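PDB 3WQB: aeromonas extracellular serine protease from Aeromonas sobria, which cleaves peptide bonds after Lys-Lys and Lys-Arg pairs as a calcium-dependent, furin-like secreted serine protease, and is a probable virulence factor attacking host plasma proteins. Local coordinates for residues D310-G318 and C326-G334; M14-L25 and G54-R64. The protein carries 1 engineered substitution. All coordinates share one frame; numbering follows the deposited sequence.

Contact 1 (310-318 with 326-334) and contact 2 (14-25 with 54-64) are separate regions of the chain, their centres 27 Å apart and their nearest atoms about 11 Å apart. Contact 1 closes a calcium-binding loop, C326 O being one of the metal's ligands, and its second segment runs directly into helix 335-352. That helix holds A336, the engineered residue at the predicted position of the charge-relay serine. Contact 2 packs the N-terminal loop against helix 60-64. Both approach the same other calcium site: Y328 of contact 1 touches its ligand D87, and H63 of contact 2 lies about 8 Å, side chain to side chain, from its ligand N29.

Contact 1: D310-G318 and C326-G334. With CA (calcium ion), chain E.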
# COMPACT_ATOMS: atom_id res chain seq x y z
N ASP A 310 18.92 16.56 14.94
CA ASP A 310 17.52 16.56 14.53
C ASP A 310 16.61 16.38 15.74
O ASP A 310 15.94 15.36 15.88
CB ASP A 310 17.26 15.47 13.46
CG ASP A 310 15.94 15.66 12.74
OD1 ASP A 310 15.46 16.81 12.63
OD2 ASP A 310 15.37 14.65 12.27
N PRO A 311 16.58 17.39 16.63
CA PRO A 311 15.85 17.24 17.89
C PRO A 311 14.37 16.96 17.70
O PRO A 311 13.78 17.29 16.67
CB PRO A 311 16.03 18.61 18.56
CG PRO A 311 16.31 19.55 17.44
CD PRO A 311 17.13 18.75 16.48
N SER A 312 13.79 16.32 18.72
CA SER A 312 12.37 16.01 18.76
C SER A 312 11.82 16.36 20.13
O SER A 312 12.53 16.23 21.13
CB SER A 312 12.14 14.52 18.48
OG SER A 312 10.77 14.18 18.61
N THR A 313 10.56 16.76 20.19
CA THR A 313 9.88 16.91 21.47
C THR A 313 9.52 15.56 22.10
O THR A 313 9.13 15.49 23.26
CB THR A 313 8.61 17.79 21.39
OG1 THR A 313 7.62 17.14 20.59
CG2 THR A 313 8.92 19.18 20.81
N ASN A 314 9.65 14.47 21.34
CA ASN A 314 9.52 13.15 21.94
C ASN A 314 10.59 12.96 23.02
O ASN A 314 11.78 13.16 22.75
CB ASN A 314 9.59 12.05 20.90
CG ASN A 314 9.30 10.70 21.49
OD1 ASN A 314 10.18 10.09 22.10
ND2 ASN A 314 8.06 10.26 21.38
N ARG A 315 10.18 12.59 24.23
CA ARG A 315 11.12 12.56 25.36
C ARG A 315 12.19 11.48 25.29
O ARG A 315 13.19 11.55 26.00
CB ARG A 315 10.38 12.48 26.70
CG ARG A 315 9.39 13.61 26.94
CD ARG A 315 8.83 13.58 28.38
NE ARG A 315 8.35 12.26 28.76
CZ ARG A 315 7.14 11.76 28.45
NH1 ARG A 315 6.27 12.49 27.77
NH2 ARG A 315 6.81 10.54 28.84
N LEU A 316 12.00 10.47 24.44
CA LEU A 316 12.99 9.42 24.30
C LEU A 316 14.24 9.91 23.59
O LEU A 316 15.32 9.34 23.76
CB LEU A 316 12.38 8.22 23.56
CG LEU A 316 13.26 6.99 23.28
CD1 LEU A 316 13.76 6.38 24.57
CD2 LEU A 316 12.50 5.97 22.46
N HIS A 317 14.10 10.95 22.78
CA HIS A 317 15.20 11.42 21.92
C HIS A 317 16.22 12.24 22.69
O HIS A 317 15.85 13.02 23.57
CB HIS A 317 14.64 12.22 20.75
CG HIS A 317 13.88 11.39 19.75
ND1 HIS A 317 14.07 11.54 18.39
CD2 HIS A 317 12.94 10.43 19.90
CE1 HIS A 317 13.27 10.70 17.75
NE2 HIS A 317 12.58 10.02 18.64
N GLY A 318 17.49 12.05 22.36
CA GLY A 318 18.59 12.78 23.02
C GLY A 318 18.49 12.71 24.53
O GLY A 318 18.69 13.71 25.23
N CYS A 326 21.20 6.63 21.68
CA CYS A 326 20.18 7.02 20.69
C CYS A 326 19.86 5.89 19.71
O CYS A 326 19.78 6.12 18.49
CB CYS A 326 20.62 8.27 19.91
SG CYS A 326 20.99 9.71 20.94
N ASP A 327 19.69 4.68 20.24
CA ASP A 327 19.44 3.50 19.42
C ASP A 327 17.96 3.28 19.12
O ASP A 327 17.62 2.37 18.37
CB ASP A 327 20.00 2.24 20.08
CG ASP A 327 21.52 2.16 20.06
OD1 ASP A 327 22.18 2.82 19.24
OD2 ASP A 327 22.05 1.38 20.89
N TYR A 328 17.09 4.10 19.74
CA TYR A 328 15.62 3.96 19.61
C TYR A 328 15.01 5.31 19.29
O TYR A 328 15.61 6.35 19.55
CB TYR A 328 15.02 3.33 20.90
CG TYR A 328 15.80 2.09 21.20
CD1 TYR A 328 15.53 0.91 20.52
CD2 TYR A 328 16.91 2.12 22.06
CE1 TYR A 328 16.29 -0.23 20.72
CE2 TYR A 328 17.68 0.99 22.26
CZ TYR A 328 17.37 -0.18 21.58
OH TYR A 328 18.13 -1.31 21.75
N ASN A 329 13.84 5.30 18.67
CA ASN A 329 13.13 6.56 18.42
C ASN A 329 11.66 6.40 18.78
O ASN A 329 11.18 5.27 18.93
CB ASN A 329 13.34 7.06 16.97
CG ASN A 329 12.55 6.25 15.92
OD1 ASN A 329 11.32 6.31 15.87
ND2 ASN A 329 13.27 5.55 15.04
N GLY A 330 10.96 7.52 18.94
CA GLY A 330 9.53 7.49 19.29
C GLY A 330 8.66 8.18 18.26
O GLY A 330 7.50 8.52 18.55
N VAL A 331 9.21 8.40 17.07
CA VAL A 331 8.51 9.20 16.05
C VAL A 331 8.15 8.41 14.79
O VAL A 331 7.52 8.96 13.89
CB VAL A 331 9.32 10.46 15.66
CG1 VAL A 331 9.51 11.37 16.86
CG2 VAL A 331 10.66 10.07 15.02
N MET A 332 8.52 7.14 14.73
CA MET A 332 8.13 6.33 13.58
C MET A 332 6.61 6.26 13.50
O MET A 332 5.94 6.12 14.51
CB MET A 332 8.76 4.94 13.66
CG MET A 332 8.44 4.03 12.49
SD MET A 332 8.85 4.75 10.90
CE MET A 332 8.30 3.45 9.82
N ASN A 333 6.06 6.36 12.29
CA ASN A 333 4.62 6.48 12.14
C ASN A 333 4.19 6.05 10.73
O ASN A 333 4.94 5.39 10.02
CB ASN A 333 4.18 7.92 12.43
CG ASN A 333 4.66 8.89 11.38
OD1 ASN A 333 5.47 8.54 10.52
ND2 ASN A 333 4.17 10.13 11.44
N GLY A 334 2.98 6.42 10.35
CA GLY A 334 2.52 6.25 8.99
C GLY A 334 1.88 4.92 8.70
O GLY A 334 1.87 4.00 9.53
CA CA E . 20.06 7.16 16.39
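The calcium-binding loop between strands 293-296 and 328-329 of the subtilisin domain is closed where H317 and L316 meet the chain at N329-G330. G330 N donates to H317 NE2 at 3.0 Å, an almost straight bond (172°) that meets the imidazole at its edge, in the ring plane. Because NE2 acts as acceptor here, a neutral ring would probably carry its proton on ND1. V331 CG1 comes obliquely to the ring, 3.8 Å from H317 NE2, with CG2 near CE1, while S312 OG sits over the centre of one face. L316 supplies the apolar part: its CD2 lies 4.0 Å from Y328 CB and also against the N329 backbone. N314 CG is swung away from its backbone N (chi1 -174°), which brings the amide over G330, with ND2 3.8 Å from G330 CA; a residue without a side chain suits this tight spot. N314 OD1 accepts from L316 N in an Asx turn, and ND2 is held by G287. At N329, OD1 takes both V331 N (3.2 Å) and M332 N (3.1 Å), pinning the corner at G330, whereas ND2 turns to S118. C326 gives its carbonyl oxygen to the calcium ion at 2.4 Å, beside the oxygens of D297, L298, G300, M303 and N306, and its disulfide with C301 ties the loop together. Strand 328-329 pairs antiparallel with 293-296, M332 packs on helix 115-124 next to the predicted charge-relay residue H115, and G334 forms the N-cap of helix 335-352.

Contact 2: M14-L25 and G54-R64; sequences MDIGRSSTERCL and GNDLNLWWAHR
R23 and the E22 carbonyl carbon cover one face of the W60 indole, R23 CG standing 3.7 Å from the centroid of the five-membered ring in a CH-pi contact; W61 CB lies on the opposite face. At the edge come D15 O, M14 SD in a Met-aromatic contact, and G17 O, which accepts from W60 NE1 at 3.1 Å. A broad indole suits a slot with mainly aliphatic faces and edge carbonyl oxygens, one within reach of its single N-H. I16 CG2 sits over a face of W61. R23 CG is anti to its backbone N (chi1 180°) and the chain stays extended to NE, carrying the guanidinium past the indole to D56, whose OD2 lies in plane at the guanidinium edge and takes NH2 at 2.8 Å. The N-terminal loop, tied by the C4-C24 disulfide and shaped by two type I turns, packs along the short helix 60-64 of the subtilisin domain, from W60 to R64. R18 joins the salt-bridge network through NH1 to D56 OD1 (3.2 Å); the same NH1 donates to D56 O (2.7 Å) and G54 O. D56 OD2 also accepts from N40 N; a water links D56 OD1, N58 OD1 and R23 NE. N58 ND2 is shared between I16 O and D418. R64 NH1 grips E22 O and, 2.9 Å away, the anti lone pair of E22 OE1, with C24 SG over one guanidinium face.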
# COMPACT_ATOMS: atom_id res chain seq x y z
N MET A 14 -10.68 -18.15 30.12
CA MET A 14 -9.76 -17.05 29.82
C MET A 14 -10.43 -15.97 28.97
O MET A 14 -11.02 -16.26 27.94
CB MET A 14 -8.52 -17.59 29.11
CG MET A 14 -7.48 -16.53 28.69
SD MET A 14 -6.77 -15.56 30.03
CE MET A 14 -5.99 -16.83 31.02
N ASP A 15 -10.32 -14.72 29.44
CA ASP A 15 -10.75 -13.54 28.68
C ASP A 15 -9.55 -13.11 27.84
O ASP A 15 -8.53 -12.70 28.37
CB ASP A 15 -11.17 -12.43 29.66
CG ASP A 15 -11.60 -11.14 28.98
OD1 ASP A 15 -11.48 -10.99 27.74
OD2 ASP A 15 -12.07 -10.25 29.72
N ILE A 16 -9.68 -13.23 26.52
CA ILE A 16 -8.59 -12.88 25.60
C ILE A 16 -8.74 -11.46 25.04
O ILE A 16 -7.99 -11.05 24.15
CB ILE A 16 -8.47 -13.89 24.43
CG1 ILE A 16 -9.76 -13.94 23.61
CG2 ILE A 16 -8.07 -15.28 24.96
CD1 ILE A 16 -9.58 -14.43 22.18
N GLY A 17 -9.70 -10.72 25.59
CA GLY A 17 -10.05 -9.40 25.09
C GLY A 17 -9.13 -8.25 25.46
O GLY A 17 -8.15 -8.42 26.20
N ARG A 18 -9.49 -7.08 24.96
CA ARG A 18 -8.70 -5.86 25.09
C ARG A 18 -8.75 -5.21 26.47
O ARG A 18 -8.00 -4.26 26.73
CB ARG A 18 -9.15 -4.83 24.05
CG ARG A 18 -8.95 -5.30 22.63
CD ARG A 18 -9.52 -4.29 21.61
NE ARG A 18 -9.32 -4.80 20.25
CZ ARG A 18 -8.17 -4.73 19.58
NH1 ARG A 18 -7.10 -4.14 20.13
NH2 ARG A 18 -8.08 -5.23 18.35
N SER A 19 -9.63 -5.71 27.34
CA SER A 19 -9.73 -5.20 28.71
C SER A 19 -9.60 -6.31 29.76
O SER A 19 -10.00 -6.12 30.91
CB SER A 19 -11.06 -4.45 28.89
OG SER A 19 -12.16 -5.32 28.74
N SER A 20 -9.02 -7.44 29.36
CA SER A 20 -8.91 -8.61 30.23
C SER A 20 -8.09 -8.34 31.48
O SER A 20 -7.10 -7.61 31.45
CB SER A 20 -8.27 -9.76 29.46
OG SER A 20 -8.10 -10.90 30.29
N THR A 21 -8.48 -8.96 32.59
CA THR A 21 -7.67 -8.93 33.81
C THR A 21 -6.30 -9.60 33.63
O THR A 21 -5.37 -9.36 34.41
CB THR A 21 -8.39 -9.61 34.99
OG1 THR A 21 -8.61 -11.00 34.69
CG2 THR A 21 -9.72 -8.92 35.29
N GLU A 22 -6.18 -10.44 32.60
CA GLU A 22 -4.95 -11.18 32.32
C GLU A 22 -4.05 -10.48 31.29
O GLU A 22 -3.04 -11.04 30.86
CB GLU A 22 -5.28 -12.61 31.85
CG GLU A 22 -5.94 -13.47 32.93
CD GLU A 22 -5.02 -13.81 34.10
OE1 GLU A 22 -3.79 -13.62 33.99
OE2 GLU A 22 -5.55 -14.26 35.14
N ARG A 23 -4.42 -9.26 30.92
CA ARG A 23 -3.73 -8.53 29.86
C ARG A 23 -2.42 -7.92 30.35
O ARG A 23 -2.40 -6.90 31.05
CB ARG A 23 -4.70 -7.49 29.29
CG ARG A 23 -4.20 -6.62 28.19
CD ARG A 23 -5.39 -6.01 27.51
NE ARG A 23 -5.05 -4.88 26.65
CZ ARG A 23 -4.95 -3.62 27.07
NH1 ARG A 23 -5.14 -3.29 28.35
NH2 ARG A 23 -4.64 -2.66 26.20
N CYS A 24 -1.31 -8.55 29.96
CA CYS A 24 0.05 -8.09 30.25
C CYS A 24 1.02 -8.71 29.25
O CYS A 24 0.70 -9.72 28.62
CB CYS A 24 0.49 -8.42 31.69
SG CYS A 24 0.58 -10.21 32.10
N LEU A 25 2.21 -8.11 29.14
CA LEU A 25 3.26 -8.62 28.28
C LEU A 25 4.46 -9.11 29.07
O LEU A 25 4.99 -8.37 29.90
CB LEU A 25 3.78 -7.51 27.35
CG LEU A 25 2.80 -6.78 26.43
CD1 LEU A 25 3.47 -5.56 25.80
CD2 LEU A 25 2.27 -7.76 25.37
N GLY A 54 -6.63 -0.04 25.14
CA GLY A 54 -7.23 -1.13 24.36
C GLY A 54 -6.99 -1.05 22.87
O GLY A 54 -7.17 -2.03 22.15
N ASN A 55 -6.60 0.13 22.40
CA ASN A 55 -6.37 0.38 20.98
C ASN A 55 -4.95 -0.01 20.58
O ASN A 55 -4.03 0.80 20.57
CB ASN A 55 -6.72 1.83 20.66
CG ASN A 55 -8.19 2.11 20.85
OD1 ASN A 55 -8.59 2.86 21.74
ND2 ASN A 55 -9.01 1.48 20.02
N ASP A 56 -4.81 -1.29 20.27
CA ASP A 56 -3.52 -1.93 20.03
C ASP A 56 -3.76 -3.18 19.18
O ASP A 56 -4.88 -3.38 18.70
CB ASP A 56 -2.85 -2.27 21.37
CG ASP A 56 -3.77 -3.03 22.32
OD1 ASP A 56 -4.44 -3.97 21.86
OD2 ASP A 56 -3.80 -2.70 23.52
N LEU A 57 -2.75 -4.02 19.03
CA LEU A 57 -2.89 -5.22 18.20
C LEU A 57 -3.50 -6.42 18.93
O LEU A 57 -3.63 -7.50 18.34
CB LEU A 57 -1.54 -5.60 17.59
CG LEU A 57 -0.94 -4.52 16.70
CD1 LEU A 57 0.52 -4.85 16.40
CD2 LEU A 57 -1.73 -4.33 15.40
N ASN A 58 -3.87 -6.22 20.20
CA ASN A 58 -4.40 -7.27 21.08
C ASN A 58 -3.66 -8.58 20.91
O ASN A 58 -4.23 -9.61 20.51
CB ASN A 58 -5.93 -7.46 20.95
CG ASN A 58 -6.53 -8.12 22.19
OD1 ASN A 58 -6.14 -7.82 23.32
ND2 ASN A 58 -7.46 -9.03 21.98
N LEU A 59 -2.36 -8.53 21.19
CA LEU A 59 -1.47 -9.67 20.97
C LEU A 59 -0.91 -10.23 22.27
O LEU A 59 -0.08 -11.14 22.25
CB LEU A 59 -0.32 -9.29 20.03
CG LEU A 59 0.52 -8.05 20.36
CD1 LEU A 59 1.29 -8.18 21.66
CD2 LEU A 59 1.47 -7.77 19.21
N TRP A 60 -1.40 -9.72 23.41
CA TRP A 60 -0.83 -10.12 24.70
C TRP A 60 -0.90 -11.64 24.97
O TRP A 60 -0.00 -12.20 25.59
CB TRP A 60 -1.47 -9.32 25.83
CG TRP A 60 -2.94 -9.54 26.01
CD1 TRP A 60 -3.95 -8.78 25.50
CD2 TRP A 60 -3.56 -10.58 26.77
NE1 TRP A 60 -5.17 -9.29 25.89
CE2 TRP A 60 -4.96 -10.40 26.67
CE3 TRP A 60 -3.07 -11.67 27.52
CZ2 TRP A 60 -5.87 -11.25 27.30
CZ3 TRP A 60 -3.99 -12.52 28.14
CH2 TRP A 60 -5.37 -12.30 28.02
N TRP A 61 -1.96 -12.29 24.51
CA TRP A 61 -2.14 -13.72 24.74
C TRP A 61 -1.19 -14.52 23.87
O TRP A 61 -0.67 -15.54 24.31
CB TRP A 61 -3.60 -14.12 24.56
CG TRP A 61 -3.92 -15.56 24.84
CD1 TRP A 61 -4.39 -16.08 26.02
CD2 TRP A 61 -3.85 -16.65 23.92
NE1 TRP A 61 -4.60 -17.44 25.88
CE2 TRP A 61 -4.29 -17.81 24.60
CE3 TRP A 61 -3.46 -16.76 22.57
CZ2 TRP A 61 -4.33 -19.07 23.99
CZ3 TRP A 61 -3.51 -18.01 21.96
CH2 TRP A 61 -3.95 -19.15 22.67
N ALA A 62 -0.94 -14.07 22.64
CA ALA A 62 0.13 -14.66 21.85
C ALA A 62 1.46 -14.60 22.61
O ALA A 62 2.15 -15.61 22.76
CB ALA A 62 0.25 -13.99 20.49
N HIS A 63 1.81 -13.42 23.11
CA HIS A 63 3.06 -13.27 23.83
C HIS A 63 3.11 -14.11 25.10
O HIS A 63 4.14 -14.72 25.38
CB HIS A 63 3.34 -11.79 24.12
CG HIS A 63 3.89 -11.06 22.94
ND1 HIS A 63 4.74 -9.98 23.07
CD2 HIS A 63 3.73 -11.25 21.61
CE1 HIS A 63 5.07 -9.54 21.87
NE2 HIS A 63 4.47 -10.29 20.96
N ARG A 64 2.01 -14.18 25.85
CA ARG A 64 1.98 -14.97 27.09
C ARG A 64 1.96 -16.47 26.83
O ARG A 64 2.21 -17.23 27.75
CB ARG A 64 0.79 -14.57 27.97
CG ARG A 64 0.90 -13.18 28.58
CD ARG A 64 -0.14 -12.96 29.67
NE ARG A 64 0.22 -13.68 30.89
CZ ARG A 64 -0.55 -13.79 31.97
NH1 ARG A 64 -1.75 -13.22 32.01
NH2 ARG A 64 -0.11 -14.48 33.02
O HOH W 1 -4.74 -5.61 24.02